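Local coordinates for protein gamma-resorcylate decarboxylase (Polaromonas, PDB 4QRO) that probably catalyses the manganese-dependent, non-oxidative decarboxylation of gamma-resorcylate (2,6-dihydroxybenzoate) to resorcinol, at residues P62-I67 / P102-E107; G124-G129 / Y162-N167; I214-M219 / F257-S262. One frame throughout, in Å; residues are numbered along the deposited sequence.

Interaction 1: residues P62-I67 / P102-E107; sequences PAVQAI and PMQDPE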
ATOM      1  N   PRO A  62      19.939  -5.519  -0.019  1.00 34.51           N
ATOM      2  CA  PRO A  62      19.695  -5.570  -1.475  1.00 38.89           C
ATOM      3  C   PRO A  62      20.723  -6.422  -2.210  1.00 30.75           C
ATOM      4  O   PRO A  62      20.504  -6.818  -3.370  1.00 34.03           O
ATOM      5  CB  PRO A  62      19.786  -4.104  -1.907  1.00 39.47           C
ATOM      6  CG  PRO A  62      20.483  -3.377  -0.808  1.00 43.57           C
ATOM      7  CD  PRO A  62      20.454  -4.213   0.429  1.00 41.73           C
ATOM      8  N   ALA A  63      21.861  -6.666  -1.565  1.00 34.88           N
ATOM      9  CA  ALA A  63      22.941  -7.500  -2.141  1.00 37.33           C
ATOM     10  C   ALA A  63      23.271  -7.115  -3.589  1.00 32.35           C
ATOM     11  O   ALA A  63      23.735  -5.992  -3.844  1.00 34.07           O
ATOM     12  CB  ALA A  63      22.604  -8.985  -2.001  1.00 36.78           C
ATOM     13  N   VAL A  64      22.986  -7.984  -4.552  1.00 33.58           N
ATOM     14  CA  VAL A  64      23.443  -7.769  -5.928  1.00 35.75           C
ATOM     15  C   VAL A  64      22.795  -6.546  -6.564  1.00 35.94           C
ATOM     16  O   VAL A  64      23.412  -5.880  -7.391  1.00 33.87           O
ATOM     17  CB  VAL A  64      23.257  -9.038  -6.792  1.00 37.25           C
ATOM     18  CG1 VAL A  64      23.637  -8.794  -8.242  1.00 35.32           C
ATOM     19  CG2 VAL A  64      24.095 -10.177  -6.213  1.00 40.83           C
ATOM     20  N   GLN A  65      21.584  -6.208  -6.132  1.00 32.81           N
ATOM     21  CA  GLN A  65      20.862  -5.073  -6.696  1.00 32.22           C
ATOM     22  C   GLN A  65      21.448  -3.698  -6.365  1.00 40.32           C
ATOM     23  O   GLN A  65      21.033  -2.669  -6.964  1.00 34.52           O
ATOM     24  CB  GLN A  65      19.405  -5.121  -6.264  1.00 30.81           C
ATOM     25  CG  GLN A  65      18.581  -6.109  -7.075  1.00 31.97           C
ATOM     26  CD  GLN A  65      18.963  -7.554  -6.871  1.00 34.08           C
ATOM     27  OE1 GLN A  65      18.708  -8.103  -5.824  1.00 32.14           O
ATOM     28  NE2 GLN A  65      19.564  -8.191  -7.898  1.00 33.27           N
ATOM     29  N   ALA A  66      22.365  -3.672  -5.391  1.00 30.76           N
ATOM     30  CA  ALA A  66      23.015  -2.442  -4.968  1.00 33.93           C
ATOM     31  C   ALA A  66      24.472  -2.373  -5.497  1.00 34.94           C
ATOM     32  O   ALA A  66      25.189  -1.455  -5.185  1.00 33.66           O
ATOM     33  CB  ALA A  66      22.988  -2.324  -3.444  1.00 38.17           C
ATOM     34  N   ILE A  67      24.896  -3.327  -6.308  1.00 32.88           N
ATOM     35  CA  ILE A  67      26.256  -3.295  -6.839  1.00 33.61           C
ATOM     36  C   ILE A  67      26.247  -2.602  -8.216  1.00 38.06           C
ATOM     37  O   ILE A  67      25.853  -3.176  -9.233  1.00 36.57           O
ATOM     38  CB  ILE A  67      26.847  -4.699  -6.887  1.00 35.97           C
ATOM     39  CG1 ILE A  67      26.899  -5.296  -5.457  1.00 31.37           C
ATOM     40  CG2 ILE A  67      28.227  -4.658  -7.565  1.00 39.61           C
ATOM     41  CD1 ILE A  67      27.265  -6.768  -5.462  1.00 51.69           C
ATOM     42  N   PRO A 102      22.428 -10.524 -11.645  1.00 29.13           N
ATOM     43  CA  PRO A 102      22.930  -9.192 -11.887  1.00 34.67           C
ATOM     44  C   PRO A 102      22.031  -8.498 -12.885  1.00 42.61           C
ATOM     45  O   PRO A 102      22.352  -8.430 -14.066  1.00 35.28           O
ATOM     46  CB  PRO A 102      24.332  -9.459 -12.472  1.00 41.53           C
ATOM     47  CG  PRO A 102      24.170 -10.741 -13.220  1.00 33.01           C
ATOM     48  CD  PRO A 102      23.212 -11.546 -12.384  1.00 37.87           C
ATOM     49  N   MET A 103      20.897  -7.991 -12.398  1.00 32.27           N
ATOM     50  CA  MET A 103      19.869  -7.428 -13.263  1.00 35.10           C
ATOM     51  C   MET A 103      20.294  -6.093 -13.884  1.00 35.45           C
ATOM     52  O   MET A 103      19.623  -5.565 -14.772  1.00 44.81           O
ATOM     53  CB  MET A 103      18.569  -7.279 -12.489  1.00 32.15           C
ATOM     54  CG  MET A 103      17.999  -8.608 -12.021  1.00 33.89           C
ATOM     55  SD  MET A 103      17.347  -9.675 -13.306  1.00 33.59           S
ATOM     56  CE  MET A 103      16.038  -8.657 -14.003  1.00 30.35           C
ATOM     57  N   GLN A 104      21.422  -5.564 -13.421  1.00 34.15           N
ATOM     58  CA  GLN A 104      22.097  -4.445 -14.077  1.00 36.58           C
ATOM     59  C   GLN A 104      22.232  -4.652 -15.587  1.00 48.27           C
ATOM     60  O   GLN A 104      22.086  -3.729 -16.373  1.00 39.96           O
ATOM     61  CB  GLN A 104      23.494  -4.250 -13.458  1.00 34.40           C
ATOM     62  CG  GLN A 104      23.457  -3.638 -12.049  1.00 36.88           C
ATOM     63  CD  GLN A 104      23.185  -4.629 -10.907  1.00 31.34           C
ATOM     64  OE1 GLN A 104      23.086  -5.839 -11.117  1.00 39.49           O
ATOM     65  NE2 GLN A 104      23.070  -4.106  -9.693  1.00 36.97           N
ATOM     66  N   ASP A 105      22.507  -5.884 -15.981  1.00 34.89           N
ATOM     67  CA  ASP A 105      22.733  -6.209 -17.366  1.00 34.63           C
ATOM     68  C   ASP A 105      21.772  -7.337 -17.763  1.00 33.19           C
ATOM     69  O   ASP A 105      21.885  -8.437 -17.241  1.00 43.41           O
ATOM     70  CB  ASP A 105      24.191  -6.608 -17.498  1.00 31.84           C
ATOM     71  CG  ASP A 105      24.646  -6.799 -18.942  1.00 61.71           C
ATOM     72  OD1 ASP A 105      23.947  -7.477 -19.711  1.00 47.93           O
ATOM     73  OD2 ASP A 105      25.742  -6.314 -19.296  1.00 61.61           O
ATOM     74  N   PRO A 106      20.798  -7.059 -18.656  1.00 39.50           N
ATOM     75  CA  PRO A 106      19.826  -8.094 -19.015  1.00 41.69           C
ATOM     76  C   PRO A 106      20.449  -9.390 -19.554  1.00 38.13           C
ATOM     77  O   PRO A 106      19.982 -10.475 -19.222  1.00 32.06           O
ATOM     78  CB  PRO A 106      18.997  -7.418 -20.102  1.00 40.18           C
ATOM     79  CG  PRO A 106      19.004  -5.989 -19.710  1.00 45.46           C
ATOM     80  CD  PRO A 106      20.399  -5.746 -19.205  1.00 41.67           C
ATOM     81  N   GLU A 107      21.491  -9.258 -20.371  1.00 38.33           N
ATOM     82  CA  GLU A 107      22.179 -10.422 -20.951  1.00 39.82           C
ATOM     83  C   GLU A 107      22.877 -11.247 -19.883  1.00 38.82           C
ATOM     84  O   GLU A 107      22.749 -12.470 -19.873  1.00 42.98           O
ATOM     85  CB  GLU A 107      23.207  -9.965 -21.995  1.00 47.06           C
ATOM     86  CG  GLU A 107      23.998 -11.104 -22.629  1.00 52.84           C
ATOM     87  CD  GLU A 107      23.501 -11.464 -24.006  1.00105.56           C
ATOM     88  OE1 GLU A 107      22.482 -12.180 -24.106  1.00110.53           O
ATOM     89  OE2 GLU A 107      24.144 -11.037 -24.984  1.00 73.23           O
TER
HETATM   90  O   HOH W   1      20.754  -6.482  -9.922  1.00 28.68           O
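Gln104 carries its CG anti to its own carbonyl carbon and then bends at chi2 (82°), a bend that points the amide at the 64-66 3-10 segment and sets NE2 beside Val64 O. Val64 has CG1 anti to the backbone N (chi1 176°), which lays this methyl against Pro102 CA at 3.7 Å. The hydrogen bond from Gln104 NE2 to Val64 O is 2.9 Å long and fairly straight (155° at the hydrogen), with the donor tilted a little out of the carbonyl plane. Val64 O also accepts from Ile67 N at 3.1 Å, so two N-H groups grip one carbonyl. Ile67 O lies 3.0 Å from Gln104 NE2, but the angle is too poor for a hydrogen bond; the second one from NE2 goes to Gln132 O. At the other end of the amide, Gln104 OE1 accepts from a water at 2.7 Å. That water takes two further hydrogen bonds, from Gln65 NE2 and from Met103 N, each 2.9 Å from its oxygen, and so ties the two loops together. Replacing Gln104 by an alanine would probably leave the carbonyls of Val64 and Gln132 without this donor and the water without one of its three partners. Gln65 OE1 in turn accepts from Asn128 N, and Asp105 N-caps the following helix, its OD1 accepting from Leu108 N. The contact thus joins the loop between strand 52-59 and helix 70-90 to the link from strand 95-97 into helix 106-118; Gln104 packs on Ser70 and Ala73 of helix 70-90, while Gln65 and Met103 both rest on Val127 of strand 125-128.

Interaction 2: residues G124-G129 / Y162-N167; sequences GALVNG and YLHPRN. With MN (manganese (II) ion), chain K; 38L (2-nitrobenzene-1,3-diol), chain M.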
ATOM      1  N   GLY A 124      14.294 -21.107  -9.316  1.00 33.24           N
ATOM      2  CA  GLY A 124      13.707 -19.789  -9.559  1.00 37.53           C
ATOM      3  C   GLY A 124      14.788 -18.784  -9.319  1.00 43.18           C
ATOM      4  O   GLY A 124      15.953 -19.167  -9.143  1.00 32.25           O
ATOM      5  N   ALA A 125      14.404 -17.513  -9.323  1.00 28.77           N
ATOM      6  CA  ALA A 125      15.301 -16.398  -9.020  1.00 26.28           C
ATOM      7  C   ALA A 125      14.654 -15.513  -7.968  1.00 34.02           C
ATOM      8  O   ALA A 125      13.425 -15.449  -7.894  1.00 32.24           O
ATOM      9  CB  ALA A 125      15.553 -15.594 -10.266  1.00 33.74           C
ATOM     10  N   LEU A 126      15.470 -14.877  -7.133  1.00 33.53           N
ATOM     11  CA  LEU A 126      14.976 -13.860  -6.211  1.00 28.80           C
ATOM     12  C   LEU A 126      15.780 -12.595  -6.414  1.00 36.02           C
ATOM     13  O   LEU A 126      17.009 -12.618  -6.445  1.00 33.82           O
ATOM     14  CB  LEU A 126      15.020 -14.330  -4.754  1.00 36.75           C
ATOM     15  CG  LEU A 126      14.404 -13.331  -3.736  1.00 30.47           C
ATOM     16  CD1 LEU A 126      13.619 -14.041  -2.628  1.00 26.57           C
ATOM     17  CD2 LEU A 126      15.455 -12.411  -3.140  1.00 38.10           C
ATOM     18  N   VAL A 127      15.068 -11.486  -6.568  1.00 30.44           N
ATOM     19  CA  VAL A 127      15.671 -10.200  -6.866  1.00 26.54           C
ATOM     20  C   VAL A 127      15.052  -9.108  -5.994  1.00 35.95           C
ATOM     21  O   VAL A 127      13.837  -9.031  -5.859  1.00 31.22           O
ATOM     22  CB  VAL A 127      15.507  -9.849  -8.359  1.00 32.04           C
ATOM     23  CG1 VAL A 127      15.923  -8.409  -8.654  1.00 32.84           C
ATOM     24  CG2 VAL A 127      16.273 -10.848  -9.227  1.00 35.04           C
ATOM     25  N   ASN A 128      15.907  -8.246  -5.448  1.00 30.61           N
ATOM     26  CA  ASN A 128      15.495  -7.263  -4.480  1.00 28.33           C
ATOM     27  C   ASN A 128      15.136  -5.958  -5.138  1.00 33.91           C
ATOM     28  O   ASN A 128      15.853  -4.941  -5.030  1.00 29.97           O
ATOM     29  CB  ASN A 128      16.569  -7.093  -3.421  1.00 32.99           C
ATOM     30  CG  ASN A 128      16.948  -8.411  -2.766  1.00 36.11           C
ATOM     31  OD1 ASN A 128      16.108  -9.084  -2.148  1.00 30.04           O
ATOM     32  ND2 ASN A 128      18.225  -8.796  -2.907  1.00 33.14           N
ATOM     33  N   GLY A 129      13.999  -5.979  -5.817  1.00 32.93           N
ATOM     34  CA  GLY A 129      13.492  -4.772  -6.433  1.00 30.76           C
ATOM     35  C   GLY A 129      14.429  -4.223  -7.496  1.00 33.44           C
ATOM     36  O   GLY A 129      15.188  -4.971  -8.131  1.00 32.64           O
ATOM     37  N   TYR A 162      10.948 -14.143  -7.942  1.00 32.24           N
ATOM     38  CA  TYR A 162      10.478 -13.602  -6.654  1.00 32.97           C
ATOM     39  C   TYR A 162      10.920 -12.168  -6.619  1.00 30.75           C
ATOM     40  O   TYR A 162      12.117 -11.884  -6.581  1.00 31.38           O
ATOM     41  CB  TYR A 162      11.095 -14.386  -5.495  1.00 37.13           C
ATOM     42  CG  TYR A 162      10.342 -14.315  -4.183  1.00 28.71           C
ATOM     43  CD1 TYR A 162      10.051 -13.092  -3.579  1.00 30.38           C
ATOM     44  CD2 TYR A 162       9.940 -15.491  -3.524  1.00 28.31           C
ATOM     45  CE1 TYR A 162       9.361 -13.040  -2.376  1.00 30.72           C
ATOM     46  CE2 TYR A 162       9.245 -15.451  -2.323  1.00 33.69           C
ATOM     47  CZ  TYR A 162       8.953 -14.226  -1.752  1.00 31.37           C
ATOM     48  OH  TYR A 162       8.274 -14.210  -0.538  1.00 31.39           O
ATOM     49  N   LEU A 163       9.959 -11.243  -6.661  1.00 30.67           N
ATOM     50  CA  LEU A 163      10.273  -9.834  -6.658  1.00 28.52           C
ATOM     51  C   LEU A 163      10.181  -9.417  -5.193  1.00 31.14           C
ATOM     52  O   LEU A 163       9.092  -9.239  -4.654  1.00 32.67           O
ATOM     53  CB  LEU A 163       9.300  -9.063  -7.568  1.00 28.72           C
ATOM     54  CG  LEU A 163       9.467  -7.527  -7.545  1.00 35.73           C
ATOM     55  CD1 LEU A 163      10.781  -7.095  -8.161  1.00 35.26           C
ATOM     56  CD2 LEU A 163       8.302  -6.842  -8.265  1.00 33.52           C
ATOM     57  N   HIS A 164      11.335  -9.327  -4.542  1.00 25.98           N
ATOM     58  CA  HIS A 164      11.442  -9.098  -3.097  1.00 30.95           C
ATOM     59  C   HIS A 164      11.666  -7.607  -2.886  1.00 28.84           C
ATOM     60  O   HIS A 164      12.064  -6.887  -3.824  1.00 32.45           O
ATOM     61  CB  HIS A 164      12.633  -9.930  -2.559  1.00 35.02           C
ATOM     62  CG  HIS A 164      12.852  -9.850  -1.084  1.00 31.77           C
ATOM     63  ND1 HIS A 164      13.670  -8.904  -0.504  1.00 29.03           N
ATOM     64  CD2 HIS A 164      12.395 -10.628  -0.073  1.00 27.87           C
ATOM     65  CE1 HIS A 164      13.697  -9.101   0.800  1.00 32.14           C
ATOM     66  NE2 HIS A 164      12.938 -10.140   1.085  1.00 37.27           N
ATOM     67  N   PRO A 165      11.392  -7.106  -1.673  1.00 28.42           N
ATOM     68  CA  PRO A 165      11.647  -5.667  -1.506  1.00 27.44           C
ATOM     69  C   PRO A 165      13.092  -5.214  -1.419  1.00 27.01           C
ATOM     70  O   PRO A 165      14.021  -6.017  -1.221  1.00 31.59           O
ATOM     71  CB  PRO A 165      10.960  -5.333  -0.162  1.00 31.97           C
ATOM     72  CG  PRO A 165       9.969  -6.422   0.046  1.00 33.46           C
ATOM     73  CD  PRO A 165      10.599  -7.651  -0.553  1.00 29.21           C
ATOM     74  N   ARG A 166      13.246  -3.907  -1.584  1.00 30.31           N
ATOM     75  CA  ARG A 166      14.386  -3.140  -1.100  1.00 31.84           C
ATOM     76  C   ARG A 166      13.803  -1.773  -0.776  1.00 26.35           C
ATOM     77  O   ARG A 166      12.647  -1.464  -1.138  1.00 29.29           O
ATOM     78  CB  ARG A 166      15.518  -3.015  -2.142  1.00 28.00           C
ATOM     79  CG  ARG A 166      15.125  -2.213  -3.385  1.00 36.79           C
ATOM     80  CD  ARG A 166      16.286  -1.932  -4.319  1.00 30.21           C
ATOM     81  NE  ARG A 166      17.334  -1.164  -3.662  1.00 35.83           N
ATOM     82  CZ  ARG A 166      18.574  -1.028  -4.120  1.00 46.89           C
ATOM     83  NH1 ARG A 166      18.939  -1.619  -5.258  1.00 32.31           N
ATOM     84  NH2 ARG A 166      19.455  -0.311  -3.420  1.00 35.24           N
ATOM     85  N   ASN A 167      14.602  -0.943  -0.126  1.00 30.13           N
ATOM     86  CA  ASN A 167      14.206   0.445   0.135  1.00 36.50           C
ATOM     87  C   ASN A 167      14.378   1.345  -1.074  1.00 39.40           C
ATOM     88  O   ASN A 167      15.266   1.123  -1.890  1.00 31.61           O
ATOM     89  CB  ASN A 167      15.009   1.035   1.316  1.00 38.17           C
ATOM     90  CG  ASN A 167      14.331   0.808   2.661  1.00 32.85           C
ATOM     91  OD1 ASN A 167      13.117   0.945   2.791  1.00 31.42           O
ATOM     92  ND2 ASN A 167      15.120   0.461   3.670  1.00 36.17           N
TER
HETATM   93 MN    MN K 403      12.645 -11.049   3.138  1.00 31.28          MN
HETATM   94  OAK 38L M 405      11.549  -9.068   3.759  1.00 37.00           O
HETATM   95  NAG 38L M 405      11.639  -8.433   4.773  1.00 94.55           N
HETATM   96  OAJ 38L M 405      10.635  -7.863   5.196  1.00 44.18           O
HETATM   97  CAA 38L M 405      12.885  -8.366   5.445  1.00 44.34           C
HETATM   98  CAF 38L M 405      12.960  -7.589   6.597  1.00 41.16           C
HETATM   99  OAH 38L M 405      11.890  -7.524   7.438  1.00 37.35           O
HETATM  100  CAE 38L M 405      14.124  -6.880   6.897  1.00 36.99           C
HETATM  101  CAD 38L M 405      15.241  -6.986   6.075  1.00 43.66           C
HETATM  102  CAC 38L M 405      15.232  -7.892   5.018  1.00 41.87           C
HETATM  103  CAB 38L M 405      14.074  -8.613   4.729  1.00 35.83           C
HETATM  104  OAI 38L M 405      14.109  -9.547   3.728  1.00 35.72           O
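Tyr162 opens the pairing: its N donates to Ala125 O (2.8 Å), and its O accepts from Val127 N (3.0 Å), so the two strands run parallel, Leu126 beside Tyr162. Leu126 and Tyr162 point the same way, and Leu126 CD1 sits over one face of the phenol ring in a CH-pi contact, 4.0 Å from its centroid and 26° off the normal. The Tyr162 hydroxyl reaches past this contact to hydrogen-bond with Glu8 and Thr260. Leu163 turns to the other side of the sheet with Val127 and brings CD1 near Gly129 CA. His164 N continues the ladder to Val127 O (2.8 Å), and its side chain returns to the side of Tyr162, where Leu126 CD2 meets His164 CB at 3.8 Å. The imidazole binds manganese through NE2 at 2.3 Å, together with Glu8, His10 and Asp287, while the inhibitor chelates the ion through OAK and OAI. His164 ND1 donates to Pro165 O (3.0 Å) in the carbonyl plane, on a lone pair, though the bond is bent and the oxygen stands out of the ring plane; it probably helps fix the rotation of the metal ligand. Arg166 has its CG between backbone N and carbonyl carbon (chi1 65°), and this sends the chain across Asn128 O, CD at 3.1 Å, before the guanidinium bonds to Gln132 and Phe130 O. Strands 125-128 and 161-164, linked through helix 148-157, form a beta-alpha-beta unit of the amidohydrolase barrel; strand 214-216 flanks Leu163, and Pro165 leans on helix 188-202.

Interaction 3: residues I214-M219 / F257-S262; sequences IILGHM and FYLTTS. With 38L (2-nitrobenzene-1,3-diol), chain M.
Ile214 and Phe257 run alongside each other, and the isoleucine covers one face of the ring: CB stands 3.9 Å from the Phe257 centroid, 21° off the normal, in a CH-pi contact. Leu216 meets the rim of the same ring, with CG in plane at the edge and CD1 3.8 Å from Phe257 CD2. On the other side of the sheet Ile215 and Thr260 meet nearly perpendicularly, CG2 to CG2 at 3.6 Å. Parallel ladder bonds such as Thr260 N to Leu216 O (2.7 Å) build the amidohydrolase barrel, whose loop after strand 214-216 brings His218 to the inhibitor. Past the strands, Ser262 OG lies over one face of the His218 imidazole and accepts from His218 N (3.0 Å), joining the two loops that follow; it is also hydrogen-bonded to Glu8. His218 NE2 has the inhibitor's OAK at its edge, near the ring plane, in a weak hydrogen bond (3.0 Å), and bonds to Asp287 as well; ND1 is held by Glu221. Met219 O bonds to Tyr225 of the second subunit. Strand 214-216 runs between strands 161-164 and 257-260, with helix 188-202 packed on Leu216 and Phe257.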
ATOM      1  N   ILE A 214       5.295 -14.689 -11.177  1.00 29.77           N
ATOM      2  CA  ILE A 214       5.954 -13.749 -10.283  1.00 35.57           C
ATOM      3  C   ILE A 214       5.449 -14.012  -8.860  1.00 27.96           C
ATOM      4  O   ILE A 214       4.243 -14.198  -8.635  1.00 29.55           O
ATOM      5  CB  ILE A 214       5.656 -12.282 -10.682  1.00 31.97           C
ATOM      6  CG1 ILE A 214       5.828 -12.071 -12.194  1.00 33.55           C
ATOM      7  CG2 ILE A 214       6.482 -11.302  -9.842  1.00 33.96           C
ATOM      8  CD1 ILE A 214       7.224 -12.270 -12.738  1.00 38.46           C
ATOM      9  N   ILE A 215       6.367 -14.046  -7.907  1.00 29.73           N
ATOM     10  CA  ILE A 215       6.031 -14.258  -6.505  1.00 29.69           C
ATOM     11  C   ILE A 215       6.269 -12.963  -5.739  1.00 32.47           C
ATOM     12  O   ILE A 215       7.307 -12.301  -5.904  1.00 30.55           O
ATOM     13  CB  ILE A 215       6.886 -15.363  -5.884  1.00 28.29           C
ATOM     14  CG1 ILE A 215       6.769 -16.654  -6.713  1.00 30.77           C
ATOM     15  CG2 ILE A 215       6.445 -15.639  -4.453  1.00 29.62           C
ATOM     16  CD1 ILE A 215       7.667 -17.759  -6.247  1.00 36.05           C
ATOM     17  N   LEU A 216       5.302 -12.608  -4.893  1.00 33.61           N
ATOM     18  CA  LEU A 216       5.441 -11.493  -3.949  1.00 31.44           C
ATOM     19  C   LEU A 216       5.340 -11.985  -2.507  1.00 26.80           C
ATOM     20  O   LEU A 216       4.481 -12.798  -2.167  1.00 32.32           O
ATOM     21  CB  LEU A 216       4.369 -10.434  -4.188  1.00 26.75           C
ATOM     22  CG  LEU A 216       4.295  -9.807  -5.569  1.00 30.33           C
ATOM     23  CD1 LEU A 216       3.083  -8.900  -5.650  1.00 31.57           C
ATOM     24  CD2 LEU A 216       5.568  -9.037  -5.888  1.00 33.70           C
ATOM     25  N   GLY A 217       6.197 -11.483  -1.633  1.00 27.93           N
ATOM     26  CA  GLY A 217       6.065 -11.810  -0.234  1.00 26.62           C
ATOM     27  C   GLY A 217       5.056 -10.926   0.470  1.00 26.93           C
ATOM     28  O   GLY A 217       4.405 -10.065  -0.140  1.00 28.59           O
ATOM     29  N   HIS A 218       4.968 -11.123   1.773  1.00 31.22           N
ATOM     30  CA  HIS A 218       4.288 -10.165   2.662  1.00 28.00           C
ATOM     31  C   HIS A 218       2.805 -10.018   2.301  1.00 28.07           C
ATOM     32  O   HIS A 218       2.207  -8.947   2.414  1.00 31.55           O
ATOM     33  CB  HIS A 218       5.068  -8.849   2.668  1.00 28.12           C
ATOM     34  CG  HIS A 218       6.555  -9.049   2.821  1.00 32.22           C
ATOM     35  ND1 HIS A 218       7.450  -8.889   1.783  1.00 36.13           N
ATOM     36  CD2 HIS A 218       7.282  -9.515   3.869  1.00 32.43           C
ATOM     37  CE1 HIS A 218       8.675  -9.195   2.202  1.00 29.26           C
ATOM     38  NE2 HIS A 218       8.596  -9.569   3.465  1.00 37.08           N
ATOM     39  N   MET A 219       2.224 -11.121   1.841  1.00 27.33           N
ATOM     40  CA  MET A 219       0.818 -11.152   1.463  1.00 32.73           C
ATOM     41  C   MET A 219       0.528 -10.288   0.238  1.00 34.96           C
ATOM     42  O   MET A 219      -0.613  -9.876   0.025  1.00 28.88           O
ATOM     43  CB  MET A 219      -0.061 -10.710   2.635  1.00 36.40           C
ATOM     44  CG  MET A 219      -0.222 -11.762   3.720  1.00 64.83           C
ATOM     45  SD  MET A 219      -0.910 -13.307   3.094  1.00 37.31           S
ATOM     46  CE  MET A 219      -1.274 -14.160   4.626  1.00 41.28           C
ATOM     47  N   PHE A 257       0.599 -14.045 -10.835  1.00 28.74           N
ATOM     48  CA  PHE A 257       1.153 -13.834  -9.510  1.00 31.74           C
ATOM     49  C   PHE A 257       0.828 -14.915  -8.493  1.00 27.84           C
ATOM     50  O   PHE A 257      -0.250 -15.518  -8.517  1.00 28.79           O
ATOM     51  CB  PHE A 257       0.734 -12.439  -8.974  1.00 31.22           C
ATOM     52  CG  PHE A 257       1.527 -11.321  -9.585  1.00 28.46           C
ATOM     53  CD1 PHE A 257       1.316 -10.937 -10.913  1.00 31.92           C
ATOM     54  CD2 PHE A 257       2.558 -10.730  -8.891  1.00 29.32           C
ATOM     55  CE1 PHE A 257       2.088  -9.944 -11.497  1.00 33.65           C
ATOM     56  CE2 PHE A 257       3.339  -9.751  -9.489  1.00 32.90           C
ATOM     57  CZ  PHE A 257       3.096  -9.355 -10.783  1.00 39.29           C
ATOM     58  N   TYR A 258       1.793 -15.133  -7.589  1.00 29.74           N
ATOM     59  CA  TYR A 258       1.652 -15.917  -6.364  1.00 26.80           C
ATOM     60  C   TYR A 258       2.095 -15.022  -5.186  1.00 31.69           C
ATOM     61  O   TYR A 258       2.967 -14.173  -5.338  1.00 32.42           O
ATOM     62  CB  TYR A 258       2.485 -17.201  -6.382  1.00 32.58           C
ATOM     63  CG  TYR A 258       2.139 -18.127  -7.535  1.00 31.26           C
ATOM     64  CD1 TYR A 258       2.503 -17.779  -8.836  1.00 30.60           C
ATOM     65  CD2 TYR A 258       1.458 -19.331  -7.340  1.00 47.23           C
ATOM     66  CE1 TYR A 258       2.181 -18.572  -9.906  1.00 50.87           C
ATOM     67  CE2 TYR A 258       1.152 -20.159  -8.432  1.00 36.15           C
ATOM     68  CZ  TYR A 258       1.509 -19.754  -9.711  1.00 49.78           C
ATOM     69  OH  TYR A 258       1.235 -20.500 -10.841  1.00 57.87           O
ATOM     70  N   LEU A 259       1.470 -15.204  -4.027  1.00 28.74           N
ATOM     71  CA  LEU A 259       1.778 -14.436  -2.815  1.00 30.15           C
ATOM     72  C   LEU A 259       2.278 -15.363  -1.734  1.00 33.26           C
ATOM     73  O   LEU A 259       1.732 -16.443  -1.589  1.00 31.44           O
ATOM     74  CB  LEU A 259       0.491 -13.771  -2.268  1.00 26.06           C
ATOM     75  CG  LEU A 259      -0.365 -13.065  -3.306  1.00 28.50           C
ATOM     76  CD1 LEU A 259      -1.525 -12.325  -2.604  1.00 38.56           C
ATOM     77  CD2 LEU A 259       0.486 -12.117  -4.151  1.00 32.70           C
ATOM     78  N   THR A 260       3.291 -14.957  -0.958  1.00 28.08           N
ATOM     79  CA  THR A 260       3.658 -15.726   0.235  1.00 24.15           C
ATOM     80  C   THR A 260       3.234 -15.045   1.521  1.00 27.89           C
ATOM     81  O   THR A 260       2.893 -13.873   1.517  1.00 30.78           O
ATOM     82  CB  THR A 260       5.158 -16.099   0.309  1.00 27.92           C
ATOM     83  OG1 THR A 260       5.920 -15.024   0.866  1.00 30.17           O
ATOM     84  CG2 THR A 260       5.677 -16.452  -1.043  1.00 28.46           C
ATOM     85  N   THR A 261       3.260 -15.822   2.608  1.00 28.65           N
ATOM     86  CA  THR A 261       2.842 -15.334   3.914  1.00 28.09           C
ATOM     87  C   THR A 261       3.998 -14.704   4.706  1.00 37.56           C
ATOM     88  O   THR A 261       3.850 -14.394   5.874  1.00 32.05           O
ATOM     89  CB  THR A 261       2.206 -16.472   4.761  1.00 33.45           C
ATOM     90  OG1 THR A 261       3.208 -17.440   5.122  1.00 29.23           O
ATOM     91  CG2 THR A 261       1.065 -17.168   3.994  1.00 30.58           C
ATOM     92  N   SER A 262       5.144 -14.482   4.082  1.00 31.00           N
ATOM     93  CA  SER A 262       6.280 -13.998   4.827  1.00 34.12           C
ATOM     94  C   SER A 262       5.989 -12.693   5.573  1.00 26.59           C
ATOM     95  O   SER A 262       5.422 -11.748   5.014  1.00 30.72           O
ATOM     96  CB  SER A 262       7.448 -13.772   3.908  1.00 28.70           C
ATOM     97  OG  SER A 262       7.103 -12.828   2.911  1.00 26.69           O
TER
HETATM   98  OAK 38L M 405      11.549  -9.068   3.759  1.00 37.00           O
HETATM   99  NAG 38L M 405      11.639  -8.433   4.773  1.00 94.55           N
HETATM  100  OAJ 38L M 405      10.635  -7.863   5.196  1.00 44.18           O
HETATM  101  CAA 38L M 405      12.885  -8.366   5.445  1.00 44.34           C
HETATM  102  CAF 38L M 405      12.960  -7.589   6.597  1.00 41.16           C
HETATM  103  OAH 38L M 405      11.890  -7.524   7.438  1.00 37.35           O
HETATM  104  CAE 38L M 405      14.124  -6.880   6.897  1.00 36.99           C
HETATM  105  CAD 38L M 405      15.241  -6.986   6.075  1.00 43.66           C
HETATM  106  CAC 38L M 405      15.232  -7.892   5.018  1.00 41.87           C
HETATM  107  CAB 38L M 405      14.074  -8.613   4.729  1.00 35.83           C
HETATM  108  OAI 38L M 405      14.109  -9.547   3.728  1.00 35.72           O

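All three contacts are buried, and none is a surface patch; interaction 1 lies farthest out, about 15 Å from the chain centre to its own centre, against 5 and 7 Å for interactions 2 and 3. Interactions 2 and 3 belong to one parallel sheet, whose strands 161-164 and 214-216 are neighbours, joined by Leu163 N to Ile215 O. Both combine ladder bonds and apolar packing with a histidine at the active site, one on manganese, the other beside the inhibitor. Interaction 1 has no ladder: it is a loop-loop junction built on a glutamine amide and a water, meeting interaction 2 where Gln65 OE1 accepts from Asn128 N.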